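Local coordinates for protein N-glycosylase/DNA lyase (Methanocaldococcus jannaschii, PDB 3KNT) that is an all-helical member of the 8-oxoguanine DNA glycosylase family, held here in complex with DNA, at residues A[56-61]-A[79-84]; A[151-156]-A[199-204]. The protein carries 1 engineered substitution. One frame throughout, in Å; residues are numbered along the deposited sequence.

Overall arrangement
The protein is built from helices without strands, and both contacts are partly buried and near bound DNA. Contact 1 joins helix 52-62 to the turn that follows helix 71-80; contact 2 sets helix 148-156 against helix 190-202, so they share no element. Their centres lie 25 Å apart. Ile-58 and His-83 are buried in contact 1, as are Glu-153 and Leu-200 in contact 2, while Arg-57, Glu-61 and Glu-156 are exposed. Contact 1 rests on methyl groups and an imidazole edge, with one weak polar bond on its exposed side, whereas contact 2 turns on an arginine between two glutamates. Both approach DA7 of chain E, contact 1 through a guanidinium against its base and contact 2 through a bond to its phosphate.

Contact 1 (A[56-61]-A[79-84]); sequences IRIQKE and KNLGHR. With nucleotides of chain F; nucleotides of chain E.
Leu-81 drives its CD1 methyl into the side of helix 52-62, where it lies 3.8 Å from Glu-61 CB and 4.1 Å from Ile-58 CG2. This is the close-packed half of the contact. The side chains of Ile-58 and Leu-81 slide past each other in opposite directions, and the far methyl of the isoleucine continues to the next residue but one of the loop: Ile-58 CD1 meets His-83 CD2 at 3.9 Å, in the plane of the imidazole and at its edge. With CG1 anti to the carbonyl carbon (chi1 -62°) and an extended chi2, Ile-58 presents CG2 to the leucine and CD1 to the ring.

Toward solvent the union is looser and polar. Arg-57, extended from CG to NE, reaches obliquely to the carbonyl of Leu-81 just beyond helix 71-80, and its NH2 gives a weak hydrogen bond to Leu-81 O, 2.8 Å long but bent to 125°. The carboxylate of Glu-61 leads away from the loop. Gly-82, with positive phi, closes the helix in a Schellman motif, and the chain then runs on to Arg-84, whose NE bonds O2 of DC9 of chain F at 2.8 Å while NH2 reaches N3 of the same base.

Helix 34-47 backs both partners: Ile-58 also packs on Leu-46, whose carbonyl O bonds His-83 NE2. The imidazole stacks on Phe-50, in the loop beyond that helix, while ND1 pairs with the backbone N of Phe-85. The contact thus joins helix 52-62 to the turn that follows helix 71-80, beside helix 34-47.

Contact 2 (A[151-156]-A[199-204]); sequences LRELYE and YLRTGK. With nucleotides of chain J; nucleotides of chain I; nucleotides of chain E.
A salt-bridge network between two helices, 148-156 and the last turn of 190-202, forms this contact, with Arg-201 held by two glutamates one helical turn apart. Arg-201 NH2 makes a salt bridge to Glu-156 OE2 at 2.8 Å, the oxygen lying near the guanidinium plane at its edge. A longer salt bridge joins NH1 to Glu-153 OE1 at 3.3 Å and includes a weak hydrogen bond, its N-H...O angle 128°. Both carboxylate planes stand nearly perpendicular to the guanidinium, so neither makes a flat, two-pronged pair with it.

The bend at chi3 of Arg-201 (-80°) turns the flat group against helix 148-156, where Arg-152 CB covers one face, 3.8 Å from Arg-201 CZ. O3' of DG15 of chain J lies over the opposite face. Leu-200 lays its CB and CD1 against the carboxylate of Glu-153, the two side chains crossing at about a right angle, and Leu-3 of helix 2-11 touches both.

Arg-152 sends its own guanidinium away from Arg-201 to DNA: its NH1 donates to OP2 of DA7 of chain E at 3.2 Å, and NH2 adds a weak bond to the same oxygen. Helix 148-156 therefore carries acidic anchors for a neighbouring helix and an arginine for the backbone of DNA, as part of the helical DNA-contacting surface of a glycosylase of the helix-hairpin-helix clan.

Contact 1 (A[56-61]-A[79-84])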
loop_
_atom_site.group_PDB
_atom_site.type_symbol
_atom_site.label_atom_id
_atom_site.label_comp_id
_atom_site.label_asym_id
_atom_site.label_seq_id
_atom_site.Cartn_x
_atom_site.Cartn_y
_atom_site.Cartn_z
ATOM N N ILE A 56 -23.289 -10.217 -21.292
ATOM C CA ILE A 56 -23.937 -11.521 -21.218
ATOM C C ILE A 56 -25.352 -11.486 -21.786
ATOM O O ILE A 56 -25.782 -12.423 -22.457
ATOM C CB ILE A 56 -23.970 -12.056 -19.778
ATOM C CG1 ILE A 56 -22.555 -12.404 -19.317
ATOM C CG2 ILE A 56 -24.873 -13.273 -19.684
ATOM C CD1 ILE A 56 -22.488 -12.968 -17.919
ATOM N N ARG A 57 -26.076 -10.403 -21.520
ATOM C CA ARG A 57 -27.423 -10.270 -22.055
ATOM C C ARG A 57 -27.368 -9.855 -23.522
ATOM O O ARG A 57 -28.139 -10.351 -24.341
ATOM C CB ARG A 57 -28.248 -9.268 -21.244
ATOM C CG ARG A 57 -28.018 -7.826 -21.634
ATOM C CD ARG A 57 -29.104 -6.920 -21.094
ATOM N NE ARG A 57 -28.931 -5.560 -21.588
ATOM C CZ ARG A 57 -28.070 -4.688 -21.074
ATOM N NH1 ARG A 57 -27.308 -5.033 -20.046
ATOM N NH2 ARG A 57 -27.973 -3.470 -21.587
ATOM N N ILE A 58 -26.447 -8.954 -23.849
ATOM C CA ILE A 58 -26.286 -8.486 -25.221
ATOM C C ILE A 58 -25.999 -9.649 -26.162
ATOM O O ILE A 58 -26.434 -9.656 -27.312
ATOM C CB ILE A 58 -25.162 -7.439 -25.336
ATOM C CG1 ILE A 58 -25.501 -6.207 -24.495
ATOM C CG2 ILE A 58 -24.941 -7.048 -26.787
ATOM C CD1 ILE A 58 -24.464 -5.111 -24.568
ATOM N N GLN A 59 -25.265 -10.637 -25.662
ATOM C CA GLN A 59 -24.965 -11.826 -26.444
ATOM C C GLN A 59 -26.167 -12.763 -26.474
ATOM O O GLN A 59 -26.334 -13.544 -27.411
ATOM C CB GLN A 59 -23.754 -12.551 -25.864
ATOM C CG GLN A 59 -23.352 -13.788 -26.641
ATOM C CD GLN A 59 -22.299 -14.602 -25.925
ATOM O OE1 GLN A 59 -22.106 -14.465 -24.718
ATOM N NE2 GLN A 59 -21.610 -15.461 -26.667
ATOM N N LYS A 60 -27.001 -12.680 -25.443
ATOM C CA LYS A 60 -28.174 -13.539 -25.333
ATOM C C LYS A 60 -29.329 -12.999 -26.173
ATOM O O LYS A 60 -30.066 -13.763 -26.797
ATOM C CB LYS A 60 -28.596 -13.674 -23.869
ATOM C CG LYS A 60 -29.555 -14.821 -23.595
ATOM C CD LYS A 60 -29.772 -15.004 -22.101
ATOM C CE LYS A 60 -28.450 -15.202 -21.374
ATOM N NZ LYS A 60 -28.631 -15.309 -19.899
ATOM N N GLU A 61 -29.474 -11.677 -26.186
ATOM C CA GLU A 61 -30.527 -11.020 -26.951
ATOM C C GLU A 61 -30.190 -11.003 -28.438
ATOM O O GLU A 61 -31.072 -11.139 -29.287
ATOM C CB GLU A 61 -30.736 -9.589 -26.451
ATOM C CG GLU A 61 -30.930 -9.474 -24.946
ATOM C CD GLU A 61 -32.262 -10.027 -24.481
ATOM O OE1 GLU A 61 -33.200 -10.095 -25.303
ATOM O OE2 GLU A 61 -32.372 -10.387 -23.291
ATOM N N LYS A 79 -26.400 -0.219 -30.092
ATOM C CA LYS A 79 -26.783 1.095 -29.592
ATOM C C LYS A 79 -28.045 0.991 -28.745
ATOM O O LYS A 79 -28.115 1.536 -27.645
ATOM C CB LYS A 79 -27.003 2.071 -30.750
ATOM C CG LYS A 79 -27.691 3.369 -30.350
ATOM C CD LYS A 79 -26.882 4.137 -29.317
ATOM C CE LYS A 79 -27.574 5.433 -28.934
ATOM N NZ LYS A 79 -26.788 6.211 -27.936
ATOM N N ASN A 80 -29.041 0.283 -29.267
ATOM C CA ASN A 80 -30.301 0.091 -28.560
ATOM C C ASN A 80 -30.130 -0.728 -27.286
ATOM O O ASN A 80 -30.651 -0.362 -26.232
ATOM C CB ASN A 80 -31.338 -0.563 -29.475
ATOM C CG ASN A 80 -31.740 0.331 -30.630
ATOM O OD1 ASN A 80 -31.506 1.540 -30.606
ATOM N ND2 ASN A 80 -32.352 -0.258 -31.650
ATOM N N LEU A 81 -29.400 -1.835 -27.384
ATOM C CA LEU A 81 -29.151 -2.683 -26.222
ATOM C C LEU A 81 -28.228 -2.000 -25.216
ATOM O O LEU A 81 -27.851 -2.589 -24.205
ATOM C CB LEU A 81 -28.585 -4.041 -26.643
ATOM C CG LEU A 81 -29.621 -5.073 -27.097
ATOM C CD1 LEU A 81 -28.949 -6.367 -27.532
ATOM C CD2 LEU A 81 -30.629 -5.339 -25.989
ATOM N N GLY A 82 -27.866 -0.755 -25.508
ATOM C CA GLY A 82 -27.130 0.075 -24.573
ATOM C C GLY A 82 -25.699 -0.350 -24.301
ATOM O O GLY A 82 -25.336 -0.623 -23.156
ATOM N N HIS A 83 -24.881 -0.401 -25.346
ATOM C CA HIS A 83 -23.460 -0.667 -25.178
ATOM C C HIS A 83 -22.694 0.651 -25.200
ATOM O O HIS A 83 -23.069 1.577 -25.920
ATOM C CB HIS A 83 -22.945 -1.599 -26.274
ATOM C CG HIS A 83 -21.571 -2.137 -26.011
ATOM N ND1 HIS A 83 -20.430 -1.382 -26.184
ATOM C CD2 HIS A 83 -21.157 -3.353 -25.587
ATOM C CE1 HIS A 83 -19.372 -2.112 -25.877
ATOM N NE2 HIS A 83 -19.784 -3.311 -25.513
ATOM N N ARG A 84 -21.630 0.737 -24.408
ATOM C CA ARG A 84 -20.847 1.964 -24.326
ATOM C C ARG A 84 -20.364 2.419 -25.697
ATOM O O ARG A 84 -20.595 3.560 -26.097
ATOM C CB ARG A 84 -19.655 1.786 -23.385
ATOM C CG ARG A 84 -20.025 1.738 -21.914
ATOM C CD ARG A 84 -18.786 1.676 -21.037
ATOM N NE ARG A 84 -17.952 2.866 -21.183
ATOM C CZ ARG A 84 -16.837 3.085 -20.495
ATOM N NH1 ARG A 84 -16.418 2.193 -19.608
ATOM N NH2 ARG A 84 -16.140 4.197 -20.690
ATOM P P DC F 9 -17.779 4.772 -30.539
ATOM O OP1 DC F 9 -18.015 3.407 -31.056
ATOM O OP2 DC F 9 -17.950 5.945 -31.425
ATOM O "O5'" DC F 9 -18.708 4.947 -29.253
ATOM C "C5'" DC F 9 -19.019 6.238 -28.759
ATOM C "C4'" DC F 9 -19.564 6.106 -27.349
ATOM O "O4'" DC F 9 -18.479 6.016 -26.400
ATOM C "C3'" DC F 9 -20.397 7.278 -26.862
ATOM O "O3'" DC F 9 -21.754 7.001 -27.193
ATOM C "C2'" DC F 9 -20.145 7.302 -25.351
ATOM C "C1'" DC F 9 -19.012 6.297 -25.125
ATOM N N1 DC F 9 -17.904 6.770 -24.238
ATOM C C2 DC F 9 -17.643 6.110 -23.025
ATOM O O2 DC F 9 -18.340 5.140 -22.698
ATOM N N3 DC F 9 -16.629 6.555 -22.237
ATOM C C4 DC F 9 -15.895 7.602 -22.617
ATOM N N4 DC F 9 -14.908 8.004 -21.810
ATOM C C5 DC F 9 -16.145 8.283 -23.846
ATOM C C6 DC F 9 -17.145 7.838 -24.615
ATOM P P DT F 10 -22.941 7.941 -26.686
ATOM O OP1 DT F 10 -24.043 7.864 -27.672
ATOM O OP2 DT F 10 -22.359 9.254 -26.326
ATOM O "O5'" DT F 10 -23.412 7.188 -25.356
ATOM C "C5'" DT F 10 -23.610 5.780 -25.386
ATOM C "C4'" DT F 10 -23.859 5.228 -23.990
ATOM O "O4'" DT F 10 -22.627 5.229 -23.230
ATOM C "C3'" DT F 10 -24.865 6.011 -23.147
ATOM O "O3'" DT F 10 -26.089 5.286 -23.053
ATOM C "C2'" DT F 10 -24.188 6.169 -21.783
ATOM C "C1'" DT F 10 -22.989 5.233 -21.871
ATOM N N1 DT F 10 -21.813 5.667 -21.070
ATOM C C2 DT F 10 -21.392 4.875 -20.025
ATOM O O2 DT F 10 -21.937 3.829 -19.720
ATOM N N3 DT F 10 -20.302 5.357 -19.346
ATOM C C4 DT F 10 -19.609 6.525 -19.604
ATOM O O4 DT F 10 -18.640 6.873 -18.937
ATOM C C5 DT F 10 -20.105 7.304 -20.711
ATOM C C7 DT F 10 -19.431 8.592 -21.084
ATOM C C6 DT F 10 -21.169 6.846 -21.383
ATOM P P DA E 7 -15.329 -0.146 -10.759
ATOM O OP1 DA E 7 -15.705 -0.178 -9.327
ATOM O OP2 DA E 7 -13.905 -0.098 -11.162
ATOM O "O5'" DA E 7 -16.015 -1.395 -11.469
ATOM C "C5'" DA E 7 -15.761 -1.591 -12.843
ATOM C "C4'" DA E 7 -17.012 -2.081 -13.535
ATOM O "O4'" DA E 7 -17.876 -0.951 -13.803
ATOM C "C3'" DA E 7 -16.743 -2.780 -14.859
ATOM O "O3'" DA E 7 -17.506 -3.986 -14.955
ATOM C "C2'" DA E 7 -17.150 -1.765 -15.927
ATOM C "C1'" DA E 7 -17.936 -0.681 -15.189
ATOM N N9 DA E 7 -17.410 0.660 -15.437
ATOM C C8 DA E 7 -16.177 1.133 -15.083
ATOM N N7 DA E 7 -15.961 2.379 -15.440
ATOM C C5 DA E 7 -17.135 2.750 -16.074
ATOM C C6 DA E 7 -17.541 3.955 -16.681
ATOM N N6 DA E 7 -16.769 5.045 -16.744
ATOM N N1 DA E 7 -18.777 3.995 -17.222
ATOM C C2 DA E 7 -19.545 2.900 -17.157
ATOM N N3 DA E 7 -19.273 1.714 -16.615
ATOM C C4 DA E 7 -18.039 1.703 -16.083
#

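Contact 2 (A[151-156]-A[199-204])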
loop_
_atom_site.group_PDB
_atom_site.type_symbol
_atom_site.label_atom_id
_atom_site.label_comp_id
_atom_site.label_asym_id
_atom_site.label_seq_id
_atom_site.Cartn_x
_atom_site.Cartn_y
_atom_site.Cartn_z
ATOM N N LEU A 151 -6.332 -7.083 -10.938
ATOM C CA LEU A 151 -5.212 -6.180 -10.724
ATOM C C LEU A 151 -5.358 -5.496 -9.376
ATOM O O LEU A 151 -4.392 -5.370 -8.623
ATOM C CB LEU A 151 -5.160 -5.121 -11.823
ATOM C CG LEU A 151 -4.565 -5.545 -13.163
ATOM C CD1 LEU A 151 -4.939 -4.547 -14.248
ATOM C CD2 LEU A 151 -3.056 -5.684 -13.049
ATOM N N ARG A 152 -6.576 -5.054 -9.079
ATOM C CA ARG A 152 -6.850 -4.318 -7.851
ATOM C C ARG A 152 -6.302 -5.044 -6.632
ATOM O O ARG A 152 -5.589 -4.457 -5.820
ATOM C CB ARG A 152 -8.355 -4.088 -7.680
ATOM C CG ARG A 152 -8.980 -3.186 -8.730
ATOM C CD ARG A 152 -8.834 -1.712 -8.387
ATOM N NE ARG A 152 -9.113 -0.862 -9.542
ATOM C CZ ARG A 152 -10.329 -0.621 -10.020
ATOM N NH1 ARG A 152 -11.392 -1.168 -9.447
ATOM N NH2 ARG A 152 -10.483 0.166 -11.075
ATOM N N GLU A 153 -6.627 -6.326 -6.509
ATOM C CA GLU A 153 -6.291 -7.069 -5.301
ATOM C C GLU A 153 -4.891 -7.678 -5.319
ATOM O O GLU A 153 -4.343 -8.003 -4.267
ATOM C CB GLU A 153 -7.341 -8.139 -5.014
ATOM C CG GLU A 153 -7.396 -9.253 -6.031
ATOM C CD GLU A 153 -8.284 -10.384 -5.571
ATOM O OE1 GLU A 153 -9.399 -10.099 -5.087
ATOM O OE2 GLU A 153 -7.865 -11.553 -5.683
ATOM N N LEU A 154 -4.314 -7.836 -6.506
ATOM C CA LEU A 154 -2.915 -8.233 -6.602
ATOM C C LEU A 154 -2.037 -7.109 -6.064
ATOM O O LEU A 154 -0.981 -7.349 -5.482
ATOM C CB LEU A 154 -2.530 -8.549 -8.048
ATOM C CG LEU A 154 -2.674 -10.000 -8.504
ATOM C CD1 LEU A 154 -2.118 -10.163 -9.910
ATOM C CD2 LEU A 154 -1.962 -10.931 -7.537
ATOM N N TYR A 155 -2.498 -5.878 -6.264
ATOM C CA TYR A 155 -1.792 -4.686 -5.813
ATOM C C TYR A 155 -2.125 -4.399 -4.354
ATOM O O TYR A 155 -1.278 -3.931 -3.590
ATOM C CB TYR A 155 -2.182 -3.499 -6.695
ATOM C CG TYR A 155 -1.842 -2.136 -6.133
ATOM C CD1 TYR A 155 -0.589 -1.573 -6.331
ATOM C CD2 TYR A 155 -2.786 -1.402 -5.425
ATOM C CE1 TYR A 155 -0.279 -0.325 -5.827
ATOM C CE2 TYR A 155 -2.485 -0.152 -4.919
ATOM C CZ TYR A 155 -1.232 0.382 -5.124
ATOM O OH TYR A 155 -0.926 1.625 -4.622
ATOM N N GLU A 156 -3.367 -4.687 -3.979
ATOM C CA GLU A 156 -3.819 -4.507 -2.604
ATOM C C GLU A 156 -3.180 -5.537 -1.674
ATOM O O GLU A 156 -3.023 -5.288 -0.479
ATOM C CB GLU A 156 -5.348 -4.589 -2.519
ATOM C CG GLU A 156 -6.077 -3.347 -3.026
ATOM C CD GLU A 156 -7.564 -3.373 -2.714
ATOM O OE1 GLU A 156 -8.271 -2.417 -3.098
ATOM O OE2 GLU A 156 -8.024 -4.347 -2.082
ATOM N N TYR A 199 -14.523 -13.284 -7.732
ATOM C CA TYR A 199 -15.659 -13.322 -6.813
ATOM C C TYR A 199 -15.377 -12.539 -5.535
ATOM O O TYR A 199 -16.297 -12.075 -4.863
ATOM C CB TYR A 199 -16.022 -14.771 -6.471
ATOM C CG TYR A 199 -17.041 -14.906 -5.362
ATOM C CD1 TYR A 199 -16.644 -15.111 -4.046
ATOM C CD2 TYR A 199 -18.402 -14.827 -5.629
ATOM C CE1 TYR A 199 -17.572 -15.233 -3.031
ATOM C CE2 TYR A 199 -19.338 -14.949 -4.618
ATOM C CZ TYR A 199 -18.917 -15.151 -3.322
ATOM O OH TYR A 199 -19.845 -15.272 -2.312
ATOM N N LEU A 200 -14.099 -12.397 -5.205
ATOM C CA LEU A 200 -13.691 -11.686 -4.001
ATOM C C LEU A 200 -14.083 -10.216 -4.046
ATOM O O LEU A 200 -14.543 -9.659 -3.050
ATOM C CB LEU A 200 -12.180 -11.802 -3.804
ATOM C CG LEU A 200 -11.669 -13.159 -3.324
ATOM C CD1 LEU A 200 -10.157 -13.242 -3.459
ATOM C CD2 LEU A 200 -12.099 -13.394 -1.887
ATOM N N ARG A 201 -13.897 -9.591 -5.204
ATOM C CA ARG A 201 -14.155 -8.162 -5.342
ATOM C C ARG A 201 -15.553 -7.867 -5.878
ATOM O O ARG A 201 -16.232 -6.963 -5.391
ATOM C CB ARG A 201 -13.094 -7.509 -6.229
ATOM C CG ARG A 201 -13.358 -6.045 -6.539
ATOM C CD ARG A 201 -12.066 -5.295 -6.827
ATOM N NE ARG A 201 -11.360 -4.937 -5.599
ATOM C CZ ARG A 201 -10.503 -5.732 -4.965
ATOM N NH1 ARG A 201 -10.238 -6.942 -5.440
ATOM N NH2 ARG A 201 -9.911 -5.317 -3.854
ATOM N N THR A 202 -15.979 -8.633 -6.878
ATOM C CA THR A 202 -17.278 -8.412 -7.504
ATOM C C THR A 202 -18.416 -9.052 -6.713
ATOM O O THR A 202 -19.547 -8.573 -6.742
ATOM C CB THR A 202 -17.310 -8.962 -8.942
ATOM O OG1 THR A 202 -17.239 -10.393 -8.911
ATOM C CG2 THR A 202 -16.143 -8.416 -9.748
ATOM N N GLY A 203 -18.108 -10.135 -6.008
ATOM C CA GLY A 203 -19.112 -10.859 -5.251
ATOM C C GLY A 203 -20.031 -11.657 -6.154
ATOM O O GLY A 203 -21.202 -11.869 -5.838
ATOM N N LYS A 204 -19.494 -12.100 -7.286
ATOM C CA LYS A 204 -20.263 -12.868 -8.257
ATOM C C LYS A 204 -19.382 -13.851 -9.022
ATOM O O LYS A 204 -18.158 -13.739 -9.013
ATOM C CB LYS A 204 -20.975 -11.932 -9.237
ATOM C CG LYS A 204 -22.313 -11.417 -8.732
ATOM C CD LYS A 204 -22.862 -10.306 -9.611
ATOM C CE LYS A 204 -24.252 -9.892 -9.149
ATOM N NZ LYS A 204 -24.646 -8.556 -9.674
ATOM P P DG J 15 -18.152 -4.108 -1.563
ATOM O OP1 DG J 15 -19.022 -3.352 -2.490
ATOM O OP2 DG J 15 -17.928 -5.552 -1.791
ATOM O "O5'" DG J 15 -16.728 -3.379 -1.498
ATOM C "C5'" DG J 15 -15.830 -3.575 -0.402
ATOM C "C4'" DG J 15 -15.089 -4.901 -0.481
ATOM O "O4'" DG J 15 -15.834 -5.928 0.219
ATOM C "C3'" DG J 15 -14.854 -5.439 -1.891
ATOM O "O3'" DG J 15 -13.526 -5.137 -2.322
ATOM C "C2'" DG J 15 -15.086 -6.950 -1.779
ATOM C "C1'" DG J 15 -15.488 -7.188 -0.321
ATOM N N9 DG J 15 -16.607 -8.118 -0.143
ATOM C C8 DG J 15 -17.704 -8.288 -0.956
ATOM N N7 DG J 15 -18.536 -9.201 -0.531
ATOM C C5 DG J 15 -17.956 -9.672 0.640
ATOM C C6 DG J 15 -18.396 -10.669 1.547
ATOM O O6 DG J 15 -19.423 -11.363 1.495
ATOM N N1 DG J 15 -17.504 -10.832 2.604
ATOM C C2 DG J 15 -16.337 -10.122 2.765
ATOM N N2 DG J 15 -15.605 -10.419 3.847
ATOM N N3 DG J 15 -15.915 -9.187 1.924
ATOM C C4 DG J 15 -16.770 -9.015 0.890
ATOM O "O5'" DA I 1 -19.038 -16.544 1.715
ATOM C "C5'" DA I 1 -18.752 -17.919 1.942
ATOM C "C4'" DA I 1 -17.354 -18.100 2.509
ATOM O "O4'" DA I 1 -16.442 -17.201 1.826
ATOM C "C3'" DA I 1 -17.197 -17.803 3.998
ATOM O "O3'" DA I 1 -16.299 -18.737 4.588
ATOM C "C2'" DA I 1 -16.601 -16.399 3.997
ATOM C "C1'" DA I 1 -15.683 -16.498 2.789
ATOM N N9 DA I 1 -15.277 -15.211 2.233
ATOM C C8 DA I 1 -14.115 -14.534 2.485
ATOM N N7 DA I 1 -14.016 -13.395 1.840
ATOM C C5 DA I 1 -15.193 -13.319 1.115
ATOM C C6 DA I 1 -15.702 -12.351 0.226
ATOM N N6 DA I 1 -15.049 -11.229 -0.090
ATOM N N1 DA I 1 -16.912 -12.580 -0.329
ATOM C C2 DA I 1 -17.564 -13.706 -0.011
ATOM N N3 DA I 1 -17.189 -14.687 0.810
ATOM C C4 DA I 1 -15.983 -14.430 1.345
ATOM P P DA E 7 -15.329 -0.146 -10.759
ATOM O OP1 DA E 7 -15.705 -0.178 -9.327
ATOM O OP2 DA E 7 -13.905 -0.098 -11.162
ATOM O "O5'" DA E 7 -16.015 -1.395 -11.469
ATOM C "C5'" DA E 7 -15.761 -1.591 -12.843
ATOM C "C4'" DA E 7 -17.012 -2.081 -13.535
ATOM O "O4'" DA E 7 -17.876 -0.951 -13.803
ATOM C "C3'" DA E 7 -16.743 -2.780 -14.859
ATOM O "O3'" DA E 7 -17.506 -3.986 -14.955
ATOM C "C2'" DA E 7 -17.150 -1.765 -15.927
ATOM C "C1'" DA E 7 -17.936 -0.681 -15.189
ATOM N N9 DA E 7 -17.410 0.660 -15.437
ATOM C C8 DA E 7 -16.177 1.133 -15.083
ATOM N N7 DA E 7 -15.961 2.379 -15.440
ATOM C C5 DA E 7 -17.135 2.750 -16.074
ATOM C C6 DA E 7 -17.541 3.955 -16.681
ATOM N N6 DA E 7 -16.769 5.045 -16.744
ATOM N N1 DA E 7 -18.777 3.995 -17.222
ATOM C C2 DA E 7 -19.545 2.900 -17.157
ATOM N N3 DA E 7 -19.273 1.714 -16.615
ATOM C C4 DA E 7 -18.039 1.703 -16.083
#